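Local coordinates for putative TetR family transcriptional regulator (Streptomyces coelicolor A3, PDB 3BQY), which probably binds DNA through an N-terminal helix-turn-helix and represses transcription as a two-subunit regulator of the TetR family, at residues T10-L14 against R27-M32; L50-A54 against V97-A103; W73-A78 against L200-R204; E161-R165 against L180-T186. One frame throughout, in Å; residues are numbered along the deposited sequence. Where two conformers were deposited one is given.

Overall arrangement
Contact 3 is the most buried of the four; contacts 1, 2 and 4 are partly buried. Contact 1, apolar packing plus a leucine methyl on an arginine's guanidinium face, lies within the DNA-binding end of the chain. Contact 2 sits beside it, centres about 17 Å apart, and M53 of contact 2 packs on A11 of contact 1; here threonine hydroxyls and a water join the DNA-binding part to the C-terminal body. Contact 3 closes a long stretch of chain that includes contact 4, fitting a leucine knob among W73, S74, T77 and A78. Contact 4, on a peripheral pair of helices, relies on an arginine lying against a threonine. Contacts 2, 3 and 4 reach the second subunit.

Contact 1: T10-L14 against R27-M32; sequences TALDL and RLAQAM
L14 reaches from helix 4-18 and lays its two methyls on different parts of helix 25-32. CD1 comes in against the backbone of L28, while CD2 sits over the centre of one face of the R27 guanidinium, 3.7 Å above its plane. R27 brings its flat end there with CG anti to the backbone N (chi1 -179°) and a bend at chi2 (75°). T10, one turn before L14, makes its closest contacts through its methyl: CG2 lies 3.6 Å from CG of selenomethionine M32, and it also meets A31 CB and L28 CD1. The T10 hydroxyl is bonded back to R6 O. L28 pushes in between T10 and L14, with its CD1 3.7 Å from A11 N and its CD2 4.0 Å from A11 CB. No hydrogen bond crosses, and the two short helix axes run at 108° to each other. Residues 27-32 lie in the predicted helix-turn-helix, so the contact seats that motif on the preceding helix, in the usual TetR-type DNA-binding domain. Behind it, L28 also packs on L39 of helix 36-42 and on L49 of helix 46-57, which in turn places M53 against A11.

Contact 2: L50-A54 against V97-A103; sequences LTAMA and VFAGTHA
V97, T51 and A54 carry this contact, in which helix 46-57 of the TetR-type DNA-binding part lies on the end of helix 94-99 and the turn after it, in the C-terminal body. In TetR itself the helix equivalent to 46-57 relays movement between the two parts; a similar role is possible here. V97 has CG1 anti to its backbone N (chi1 177°), which aims that methyl across at the helix: it rests 3.6 Å from L50 O and is flanked by L50 CD2, M53 CB and A54 CB. A54, with its small CB 4.0 Å from F98 CA, lets the backbones close in, the A54 and F98 CA atoms being only 4.9 Å apart. T51 supplies the polar grip. Its OG1, hydrogen-bonded also to Q47 O in its own helix, accepts from H102 N at 3.0 Å in a nearly straight bond (164°), and T101 OG1 stands close by. Its methyl meets the end of the same turn, with CG2 3.6 Å from A103 CB. With a valine in place of T51, H102 N would probably be left without its acceptor and the turn less firmly fixed. The turn also faces the second subunit, where P158 packs on F98 and T101. A water bridges the segments: it donates to T51 O and A103 O, each at 3.1 Å, and is hydrogen-bonded to T101 OG1 at 2.8 Å.

Contact 3: W73-A78 against L200-R204; sequences WSERTA and LDGLR. With PO4 (phosphate ion), chain B.
L200 is a knob in a hole formed by W73, S74, T77 and A78, where helix 73-89 packs on helix 188-206 in the all-helical C-terminal domain of the TetR family. The short axes run at 145°, closer to antiparallel than to crosswise. The leucine's methyls part in the hole: CD1 lies 3.6 Å from S74 O and also meets A78 CB, while CD2 touches T77 CG2 at 3.8 Å. Beside the knob, the six-membered end of the W73 indole extends to the other helix. Its CH2 meets L203 CB at 3.9 Å, and R204 CG comes up to the ring's edge, 3.6 Å from CZ2. W73 is in the less usual torsion, with CG between backbone N and carbonyl carbon (chi1 64°), and S74 CB of the same helix lies over one face of the ring, toward its rim. F124 adds an edge-to-face ring contact. Further out, in the conformer given, R204 NH1 forms a salt bridge with D201 OD1 at 2.6 Å, and S74 OG is hydrogen-bonded to D72 OD2. L203 and D201 also pack on L198 and G202 of the second subunit, placing this helix in the dimer interface. At the outer edge of the indole lies a phosphate, probably from the crystallisation liquor and also bonded to R207; W73 NE1 donates to PO4 O1 at 3.0 Å.

Contact 4: E161-R165 against L180-T186; sequences EATLR and LPVLTST. With PO4 (phosphate ion), chain C.
The corner where helix 174-183 ends against the start of helix 161-167, in the helical C-terminal domain of this TetR-type protein, is built round T184 and R165. The backbones are close, the CA atoms of E161 and T184 lying 3.9 Å apart, and E161 CB sits 3.6 Å from L183 O. R165 runs across T184 at about a right angle. Bending at chi3 (-54°), it lays its guanidinium against the threonine, with CG2 of T184 3.3 Å above the guanidinium plane and offset toward the rim. R165 NH2 gives a weak hydrogen bond to T184 OG1 at 2.6 Å. L180 fills in along the root of the arginine: its CD2 touches R165 CA at 3.9 Å and its CD1 lies beside NE. On the buried side, L164 and L183 meet through their CD1 methyls, and reach L109 and Y134 of the second subunit. On the far side of the turn, S185 lies near a phosphate, probably from the crystallisation liquor, that is hydrogen-bonded to R131 of the second subunit. A valine replacing T184 would probably leave R165 NH2 without this acceptor and the guanidinium freer to swing. The same hydroxyl ties off the helix end: T184 OG1 donates to L180 O at 2.8 Å from above the carbonyl plane, while T184 N reaches that oxygen from the opposite face, at 3.0 Å.

Contact 1: T10-L14 against R27-M32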
loop_
_atom_site.group_PDB
_atom_site.type_symbol
_atom_site.label_atom_id
_atom_site.label_comp_id
_atom_site.label_asym_id
_atom_site.label_seq_id
_atom_site.Cartn_x
_atom_site.Cartn_y
_atom_site.Cartn_z
ATOM N N THR A 10 -2.543 16.600 19.477
ATOM C CA THR A 10 -3.052 15.668 20.491
ATOM C C THR A 10 -3.440 14.316 19.865
ATOM O O THR A 10 -3.102 13.250 20.400
ATOM C CB THR A 10 -4.200 16.295 21.294
ATOM O OG1 THR A 10 -3.708 17.469 21.956
ATOM C CG2 THR A 10 -4.730 15.323 22.364
ATOM N N ALA A 11 -4.115 14.372 18.719
ATOM C CA ALA A 11 -4.491 13.179 17.978
ATOM C C ALA A 11 -3.272 12.361 17.538
ATOM O O ALA A 11 -3.254 11.138 17.696
ATOM C CB ALA A 11 -5.386 13.549 16.791
ATOM N N LEU A 12 -2.232 13.030 17.026
ATOM C CA LEU A 12 -0.977 12.358 16.695
ATOM C C LEU A 12 -0.310 11.722 17.932
ATOM O O LEU A 12 0.265 10.634 17.831
ATOM C CB LEU A 12 0.003 13.334 16.008
ATOM C CG LEU A 12 -0.457 13.773 14.599
ATOM C CD1 LEU A 12 0.378 14.958 14.139
ATOM C CD2 LEU A 12 -0.377 12.630 13.577
ATOM N N ASP A 13 -0.359 12.419 19.069
ATOM C CA ASP A 13 0.122 11.863 20.342
ATOM C C ASP A 13 -0.627 10.568 20.686
ATOM O O ASP A 13 0.002 9.541 20.948
ATOM C CB ASP A 13 -0.062 12.881 21.475
ATOM C CG ASP A 13 0.933 14.049 21.386
ATOM O OD1 ASP A 13 1.951 13.921 20.670
ATOM O OD2 ASP A 13 0.706 15.087 22.063
ATOM N N LEU A 14 -1.960 10.625 20.624
ATOM C CA LEU A 14 -2.836 9.472 20.895
ATOM C C LEU A 14 -2.530 8.306 19.961
ATOM O O LEU A 14 -2.478 7.149 20.378
ATOM C CB LEU A 14 -4.304 9.848 20.717
ATOM C CG LEU A 14 -5.090 10.458 21.855
ATOM C CD1 LEU A 14 -6.521 10.556 21.391
ATOM C CD2 LEU A 14 -4.996 9.590 23.135
ATOM N N ARG A 27 -12.369 9.484 22.370
ATOM C CA ARG A 27 -11.033 9.260 22.988
ATOM C C ARG A 27 -10.216 10.549 22.953
ATOM O O ARG A 27 -9.567 10.901 23.925
ATOM C CB ARG A 27 -10.276 8.135 22.251
ATOM C CG ARG A 27 -8.897 7.769 22.793
ATOM C CD ARG A 27 -8.996 6.966 24.082
ATOM N NE ARG A 27 -7.686 6.869 24.744
ATOM C CZ ARG A 27 -7.187 7.795 25.567
ATOM N NH1 ARG A 27 -6.009 7.593 26.147
ATOM N NH2 ARG A 27 -7.866 8.919 25.825
ATOM N N LEU A 28 -10.242 11.237 21.808
ATOM C CA LEU A 28 -9.608 12.539 21.650
ATOM C C LEU A 28 -10.189 13.595 22.570
ATOM O O LEU A 28 -9.441 14.390 23.134
ATOM C CB LEU A 28 -9.728 13.005 20.181
ATOM C CG LEU A 28 -8.965 14.237 19.704
ATOM C CD1 LEU A 28 -7.511 14.208 20.145
ATOM C CD2 LEU A 28 -9.052 14.296 18.171
ATOM N N ALA A 29 -11.520 13.631 22.704
ATOM C CA ALA A 29 -12.180 14.530 23.644
ATOM C C ALA A 29 -11.736 14.254 25.096
ATOM O O ALA A 29 -11.470 15.191 25.853
ATOM C CB ALA A 29 -13.710 14.420 23.522
ATOM N N GLN A 30 -11.668 12.972 25.474
ATOM C CA GLN A 30 -11.234 12.590 26.837
ATOM C C GLN A 30 -9.802 13.099 27.034
ATOM O O GLN A 30 -9.501 13.723 28.045
ATOM C CB GLN A 30 -11.345 11.060 27.098
ATOM C CG GLN A 30 -12.795 10.482 27.161
ATOM C CD GLN A 30 -12.887 8.981 26.820
ATOM O OE1 GLN A 30 -11.813 8.325 26.632
ATOM N NE2 GLN A 30 -14.199 8.432 26.727
ATOM N N ALA A 31 -8.950 12.882 26.029
ATOM C CA ALA A 31 -7.542 13.321 26.065
ATOM C C ALA A 31 -7.357 14.829 26.258
ATOM O O ALA A 31 -6.418 15.247 26.932
ATOM C CB ALA A 31 -6.796 12.857 24.816
HETATM N N MSE A 32 -8.244 15.636 25.676
HETATM C CA MSE A 32 -8.146 17.099 25.771
HETATM C C MSE A 32 -9.077 17.707 26.816
HETATM O O MSE A 32 -9.171 18.938 26.923
HETATM C CB MSE A 32 -8.454 17.742 24.425
HETATM C CG MSE A 32 -7.768 17.073 23.258
HETATM SE SE MSE A 32 -8.165 18.012 21.605
HETATM C CE MSE A 32 -6.957 19.533 21.881
#

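Contact 2: L50-A54 against V97-A103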
loop_
_atom_site.group_PDB
_atom_site.type_symbol
_atom_site.label_atom_id
_atom_site.label_comp_id
_atom_site.label_asym_id
_atom_site.label_seq_id
_atom_site.Cartn_x
_atom_site.Cartn_y
_atom_site.Cartn_z
ATOM N N LEU A 50 -8.493 12.937 10.345
ATOM C CA LEU A 50 -7.470 12.062 9.736
ATOM C C LEU A 50 -6.782 12.715 8.553
ATOM O O LEU A 50 -5.549 12.623 8.411
ATOM C CB LEU A 50 -8.062 10.704 9.333
ATOM C CG LEU A 50 -8.477 9.831 10.542
ATOM C CD1 LEU A 50 -9.353 8.688 10.051
ATOM C CD2 LEU A 50 -7.291 9.321 11.314
ATOM N N THR A 51 -7.564 13.399 7.723
ATOM C CA THR A 51 -7.033 14.108 6.563
ATOM C C THR A 51 -6.039 15.197 7.026
ATOM O O THR A 51 -4.939 15.323 6.478
ATOM C CB THR A 51 -8.198 14.651 5.710
ATOM O OG1 THR A 51 -8.897 13.534 5.129
ATOM C CG2 THR A 51 -7.712 15.596 4.611
ATOM N N ALA A 52 -6.415 15.949 8.061
ATOM C CA ALA A 52 -5.546 16.990 8.621
ATOM C C ALA A 52 -4.254 16.415 9.238
ATOM O O ALA A 52 -3.168 16.994 9.076
ATOM C CB ALA A 52 -6.325 17.871 9.643
HETATM N N MSE A 53 -4.378 15.264 9.896
HETATM C CA MSE A 53 -3.238 14.532 10.430
HETATM C C MSE A 53 -2.263 14.114 9.329
HETATM O O MSE A 53 -1.052 14.352 9.448
HETATM C CB MSE A 53 -3.715 13.316 11.225
HETATM C CG MSE A 53 -4.376 13.703 12.579
HETATM SE SE MSE A 53 -5.433 12.212 13.284
HETATM C CE MSE A 53 -3.926 11.123 13.840
ATOM N N ALA A 54 -2.804 13.537 8.264
ATOM C CA ALA A 54 -1.994 13.061 7.146
ATOM C C ALA A 54 -1.241 14.256 6.517
ATOM O O ALA A 54 -0.047 14.171 6.233
ATOM C CB ALA A 54 -2.896 12.384 6.115
ATOM N N VAL A 97 -2.984 6.062 7.957
ATOM C CA VAL A 97 -3.626 7.369 7.991
ATOM C C VAL A 97 -3.441 8.089 6.644
ATOM O O VAL A 97 -4.393 8.647 6.093
ATOM C CB VAL A 97 -3.097 8.244 9.161
ATOM C CG1 VAL A 97 -3.719 9.650 9.136
ATOM C CG2 VAL A 97 -3.360 7.553 10.548
ATOM N N PHE A 98 -2.213 8.108 6.140
ATOM C CA PHE A 98 -1.923 8.764 4.857
ATOM C C PHE A 98 -2.669 8.095 3.687
ATOM O O PHE A 98 -3.312 8.789 2.891
ATOM C CB PHE A 98 -0.412 8.745 4.607
ATOM C CG PHE A 98 0.013 9.497 3.376
ATOM C CD1 PHE A 98 0.020 10.885 3.368
ATOM C CD2 PHE A 98 0.380 8.797 2.205
ATOM C CE1 PHE A 98 0.406 11.605 2.218
ATOM C CE2 PHE A 98 0.779 9.500 1.064
ATOM C CZ PHE A 98 0.777 10.902 1.069
ATOM N N ALA A 99 -2.599 6.767 3.622
ATOM C CA ALA A 99 -3.219 5.987 2.539
ATOM C C ALA A 99 -4.734 6.203 2.475
ATOM O O ALA A 99 -5.307 6.306 1.377
ATOM C CB ALA A 99 -2.891 4.498 2.672
ATOM N N GLY A 100 -5.371 6.316 3.639
ATOM C CA GLY A 100 -6.820 6.517 3.699
ATOM C C GLY A 100 -7.355 7.948 3.638
ATOM O O GLY A 100 -8.542 8.152 3.914
ATOM N N THR A 101 -6.526 8.930 3.279
ATOM C CA THR A 101 -6.916 10.361 3.384
ATOM C C THR A 101 -7.959 10.810 2.331
ATOM O O THR A 101 -7.975 10.267 1.223
ATOM C CB THR A 101 -5.698 11.305 3.311
ATOM O OG1 THR A 101 -6.119 12.645 3.618
ATOM C CG2 THR A 101 -5.090 11.317 1.904
ATOM N N HIS A 102 -8.802 11.804 2.656
ATOM C CA HIS A 102 -9.915 12.184 1.756
ATOM C C HIS A 102 -9.847 13.572 1.120
ATOM O O HIS A 102 -10.834 14.069 0.558
ATOM C CB HIS A 102 -11.276 11.956 2.428
ATOM C CG HIS A 102 -11.734 10.534 2.355
ATOM N ND1 HIS A 102 -11.304 9.566 3.241
ATOM C CD2 HIS A 102 -12.556 9.903 1.481
ATOM C CE1 HIS A 102 -11.859 8.408 2.931
ATOM N NE2 HIS A 102 -12.623 8.584 1.867
ATOM N N ALA A 103 -8.681 14.192 1.221
ATOM C CA ALA A 103 -8.364 15.410 0.507
ATOM C C ALA A 103 -6.884 15.321 0.184
ATOM O O ALA A 103 -6.150 14.505 0.768
ATOM C CB ALA A 103 -8.660 16.666 1.350
HETATM O O HOH W 1 -4.561 14.924 3.390
#

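Contact 3: W73-A78 against L200-R204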
loop_
_atom_site.group_PDB
_atom_site.type_symbol
_atom_site.label_atom_id
_atom_site.label_comp_id
_atom_site.label_asym_id
_atom_site.label_seq_id
_atom_site.Cartn_x
_atom_site.Cartn_y
_atom_site.Cartn_z
ATOM N N TRP A 73 19.015 13.636 -10.753
ATOM C CA TRP A 73 17.574 13.455 -10.638
ATOM C C TRP A 73 17.218 12.171 -9.832
ATOM O O TRP A 73 16.199 12.143 -9.118
ATOM C CB TRP A 73 16.922 13.413 -12.039
ATOM C CG TRP A 73 17.375 12.238 -12.859
ATOM C CD1 TRP A 73 18.428 12.194 -13.747
ATOM C CD2 TRP A 73 16.807 10.921 -12.838
ATOM N NE1 TRP A 73 18.530 10.918 -14.302
ATOM C CE2 TRP A 73 17.555 10.123 -13.747
ATOM C CE3 TRP A 73 15.720 10.331 -12.137
ATOM C CZ2 TRP A 73 17.270 8.767 -13.967
ATOM C CZ3 TRP A 73 15.442 8.978 -12.360
ATOM C CH2 TRP A 73 16.229 8.209 -13.261
ATOM N N SER A 74 18.013 11.104 -9.991
ATOM C CA SER A 74 17.690 9.837 -9.315
ATOM C C SER A 74 17.914 9.975 -7.806
ATOM O O SER A 74 17.101 9.464 -7.013
ATOM C CB SER A 74 18.463 8.631 -9.892
ATOM O OG SER A 74 19.852 8.788 -9.703
ATOM N N GLU A 75 18.987 10.661 -7.408
ATOM C CA GLU A 75 19.228 10.933 -5.987
ATOM C C GLU A 75 18.147 11.838 -5.402
ATOM O O GLU A 75 17.658 11.602 -4.299
ATOM C CB GLU A 75 20.611 11.558 -5.737
ATOM C CG GLU A 75 20.997 11.578 -4.254
ATOM C CD GLU A 75 20.793 10.218 -3.594
ATOM O OE1 GLU A 75 21.323 9.225 -4.137
ATOM O OE2 GLU A 75 20.054 10.131 -2.577
ATOM N N ARG A 76 17.733 12.869 -6.133
ATOM C CA ARG A 76 16.693 13.751 -5.570
ATOM C C ARG A 76 15.335 13.032 -5.475
ATOM O O ARG A 76 14.573 13.232 -4.527
ATOM C CB ARG A 76 16.586 15.047 -6.388
ATOM C CG ARG A 76 17.904 15.855 -6.301
ATOM C CD ARG A 76 17.850 17.048 -7.252
ATOM N NE ARG A 76 16.880 18.050 -6.771
ATOM C CZ ARG A 76 16.088 18.797 -7.548
ATOM N NH1 ARG A 76 16.048 18.631 -8.865
ATOM N NH2 ARG A 76 15.290 19.700 -6.986
ATOM N N THR A 77 15.033 12.216 -6.471
ATOM C CA THR A 77 13.809 11.441 -6.456
ATOM C C THR A 77 13.852 10.460 -5.267
ATOM O O THR A 77 12.857 10.309 -4.540
ATOM C CB THR A 77 13.625 10.673 -7.767
ATOM O OG1 THR A 77 13.506 11.609 -8.855
ATOM C CG2 THR A 77 12.325 9.808 -7.706
ATOM N N ALA A 78 14.998 9.810 -5.079
ATOM C CA ALA A 78 15.167 8.887 -3.945
ATOM C C ALA A 78 14.979 9.627 -2.608
ATOM O O ALA A 78 14.373 9.081 -1.696
ATOM C CB ALA A 78 16.562 8.218 -3.988
ATOM N N LEU A 200 14.143 3.288 -9.874
ATOM C CA LEU A 200 15.030 4.287 -10.464
ATOM C C LEU A 200 15.806 3.724 -11.653
ATOM O O LEU A 200 15.982 4.422 -12.658
ATOM C CB LEU A 200 15.991 4.846 -9.411
ATOM C CG LEU A 200 15.297 5.647 -8.305
ATOM C CD1 LEU A 200 16.291 5.925 -7.189
ATOM C CD2 LEU A 200 14.640 6.966 -8.816
ATOM N N ASP A 201 16.266 2.477 -11.546
ATOM C CA ASP A 201 16.897 1.775 -12.681
ATOM C C ASP A 201 15.910 1.643 -13.838
ATOM O O ASP A 201 16.279 1.830 -15.001
ATOM C CB ASP A 201 17.393 0.377 -12.270
ATOM C CG ASP A 201 18.705 0.423 -11.492
ATOM O OD1 ASP A 201 19.355 1.486 -11.475
ATOM O OD2 ASP A 201 19.089 -0.611 -10.911
ATOM N N GLY A 202 14.665 1.303 -13.519
ATOM C CA GLY A 202 13.607 1.226 -14.531
ATOM C C GLY A 202 13.404 2.587 -15.192
ATOM O O GLY A 202 13.275 2.664 -16.416
ATOM N N LEU A 203 13.357 3.664 -14.399
ATOM C CA LEU A 203 13.247 5.012 -14.981
ATOM C C LEU A 203 14.436 5.351 -15.874
ATOM O O LEU A 203 14.252 5.963 -16.946
ATOM C CB LEU A 203 13.073 6.076 -13.893
ATOM C CG LEU A 203 11.668 6.072 -13.291
ATOM C CD1 LEU A 203 11.639 6.845 -11.963
ATOM C CD2 LEU A 203 10.681 6.645 -14.339
ATOM N N ARG A 204 15.649 4.951 -15.456
ATOM C CA ARG A 204 16.839 5.161 -16.283
ATOM C C ARG A 204 16.628 4.472 -17.622
ATOM O O ARG A 204 16.955 5.018 -18.679
ATOM C CB ARG A 204 18.105 4.619 -15.598
ATOM C CG ARG A 204 18.612 5.479 -14.449
ATOM C CD ARG A 204 19.734 4.782 -13.656
ATOM N NE ARG A 204 20.089 5.557 -12.469
ATOM C CZ ARG A 204 19.835 5.202 -11.216
ATOM N NH1 ARG A 204 19.252 4.049 -10.944
ATOM N NH2 ARG A 204 20.222 5.989 -10.220
HETATM P P PO4 B . 21.529 12.638 -15.966
HETATM O O1 PO4 B . 21.157 11.204 -15.645
HETATM O O2 PO4 B . 22.086 13.301 -14.721
HETATM O O3 PO4 B . 22.557 12.620 -17.087
HETATM O O4 PO4 B . 20.312 13.414 -16.453
#

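Contact 4: E161-R165 against L180-T186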
loop_
_atom_site.group_PDB
_atom_site.type_symbol
_atom_site.label_atom_id
_atom_site.label_comp_id
_atom_site.label_asym_id
_atom_site.label_seq_id
_atom_site.Cartn_x
_atom_site.Cartn_y
_atom_site.Cartn_z
ATOM N N GLU A 161 7.635 -11.108 8.031
ATOM C CA GLU A 161 8.880 -11.824 8.338
ATOM C C GLU A 161 8.733 -13.035 9.270
ATOM O O GLU A 161 9.016 -14.164 8.857
ATOM C CB GLU A 161 9.934 -10.851 8.895
ATOM C CG GLU A 161 9.394 -9.476 9.305
ATOM C CD GLU A 161 9.642 -9.156 10.766
ATOM O OE1 GLU A 161 10.017 -10.077 11.538
ATOM O OE2 GLU A 161 9.442 -7.981 11.147
ATOM N N ALA A 162 8.281 -12.814 10.500
ATOM C CA ALA A 162 8.173 -13.904 11.490
ATOM C C ALA A 162 7.177 -14.991 11.052
ATOM O O ALA A 162 7.449 -16.190 11.170
ATOM C CB ALA A 162 7.803 -13.355 12.843
ATOM N N THR A 163 6.035 -14.548 10.538
ATOM C CA THR A 163 4.969 -15.433 10.071
ATOM C C THR A 163 5.471 -16.408 8.975
ATOM O O THR A 163 5.233 -17.623 9.059
ATOM C CB THR A 163 3.747 -14.598 9.601
ATOM O OG1 THR A 163 3.437 -13.621 10.605
ATOM C CG2 THR A 163 2.516 -15.483 9.384
ATOM N N LEU A 164 6.177 -15.862 7.978
ATOM C CA LEU A 164 6.858 -16.655 6.946
ATOM C C LEU A 164 7.701 -17.803 7.500
ATOM O O LEU A 164 7.484 -18.961 7.141
ATOM C CB LEU A 164 7.688 -15.758 6.024
ATOM C CG LEU A 164 6.912 -15.631 4.723
ATOM C CD1 LEU A 164 7.337 -14.447 3.852
ATOM C CD2 LEU A 164 7.084 -16.928 3.972
ATOM N N ARG A 165 8.624 -17.482 8.408
ATOM C CA ARG A 165 9.497 -18.486 9.034
ATOM C C ARG A 165 8.798 -19.768 9.495
ATOM O O ARG A 165 9.272 -20.867 9.214
ATOM C CB ARG A 165 10.286 -17.884 10.206
ATOM C CG ARG A 165 10.833 -18.937 11.193
ATOM C CD ARG A 165 12.134 -18.512 11.876
ATOM N NE ARG A 165 13.162 -18.143 10.899
ATOM C CZ ARG A 165 13.627 -16.908 10.725
ATOM N NH1 ARG A 165 13.183 -15.898 11.477
ATOM N NH2 ARG A 165 14.553 -16.687 9.798
ATOM N N LEU A 180 15.010 -17.522 3.316
ATOM C CA LEU A 180 14.522 -17.131 4.656
ATOM C C LEU A 180 15.342 -16.069 5.383
ATOM O O LEU A 180 14.764 -15.195 6.012
ATOM C CB LEU A 180 14.375 -18.339 5.601
ATOM C CG LEU A 180 12.986 -18.881 5.942
ATOM C CD1 LEU A 180 13.034 -19.767 7.201
ATOM C CD2 LEU A 180 11.920 -17.789 6.104
ATOM N N PRO A 181 16.677 -16.154 5.355
ATOM C CA PRO A 181 17.373 -15.042 6.025
ATOM C C PRO A 181 16.919 -13.638 5.559
ATOM O O PRO A 181 16.711 -12.722 6.397
ATOM C CB PRO A 181 18.844 -15.289 5.667
ATOM C CG PRO A 181 18.928 -16.812 5.517
ATOM C CD PRO A 181 17.612 -17.176 4.845
ATOM N N VAL A 182 16.761 -13.473 4.240
ATOM C CA VAL A 182 16.381 -12.218 3.667
ATOM C C VAL A 182 14.909 -11.906 3.995
ATOM O O VAL A 182 14.591 -10.788 4.394
ATOM C CB VAL A 182 16.598 -12.221 2.111
ATOM C CG1 VAL A 182 16.474 -10.816 1.542
ATOM C CG2 VAL A 182 17.976 -12.830 1.737
ATOM N N LEU A 183 14.012 -12.871 3.789
ATOM C CA LEU A 183 12.563 -12.696 4.016
ATOM C C LEU A 183 12.187 -12.296 5.444
ATOM O O LEU A 183 11.243 -11.516 5.650
ATOM C CB LEU A 183 11.789 -13.970 3.667
ATOM C CG LEU A 183 11.772 -14.401 2.207
ATOM C CD1 LEU A 183 11.158 -15.782 2.106
ATOM C CD2 LEU A 183 11.013 -13.421 1.322
ATOM N N THR A 184 12.912 -12.845 6.419
ATOM C CA THR A 184 12.629 -12.613 7.835
ATOM C C THR A 184 13.520 -11.517 8.420
ATOM O O THR A 184 13.481 -11.257 9.632
ATOM C CB THR A 184 12.804 -13.906 8.665
ATOM O OG1 THR A 184 14.164 -14.372 8.572
ATOM C CG2 THR A 184 11.863 -14.982 8.159
ATOM N N SER A 185 14.334 -10.901 7.556
ATOM C CA SER A 185 15.211 -9.782 7.931
ATOM C C SER A 185 14.376 -8.658 8.573
ATOM O O SER A 185 13.280 -8.334 8.097
ATOM C CB SER A 185 15.900 -9.257 6.654
ATOM O OG SER A 185 17.021 -8.426 6.905
ATOM N N THR A 186 14.866 -8.059 9.645
ATOM C CA THR A 186 14.185 -6.866 10.153
ATOM C C THR A 186 14.733 -5.593 9.495
ATOM O O THR A 186 14.447 -4.469 9.949
ATOM C CB THR A 186 14.259 -6.753 11.680
ATOM O OG1 THR A 186 15.630 -6.806 12.099
ATOM C CG2 THR A 186 13.451 -7.874 12.340
HETATM P P PO4 C . 18.064 -7.926 3.391
HETATM O O1 PO4 C . 18.945 -7.180 4.367
HETATM O O2 PO4 C . 17.094 -6.938 2.781
HETATM O O3 PO4 C . 18.894 -8.544 2.295
HETATM O O4 PO4 C . 17.315 -8.986 4.130
HETATM O O HOH W 2 13.067 -11.369 12.019
#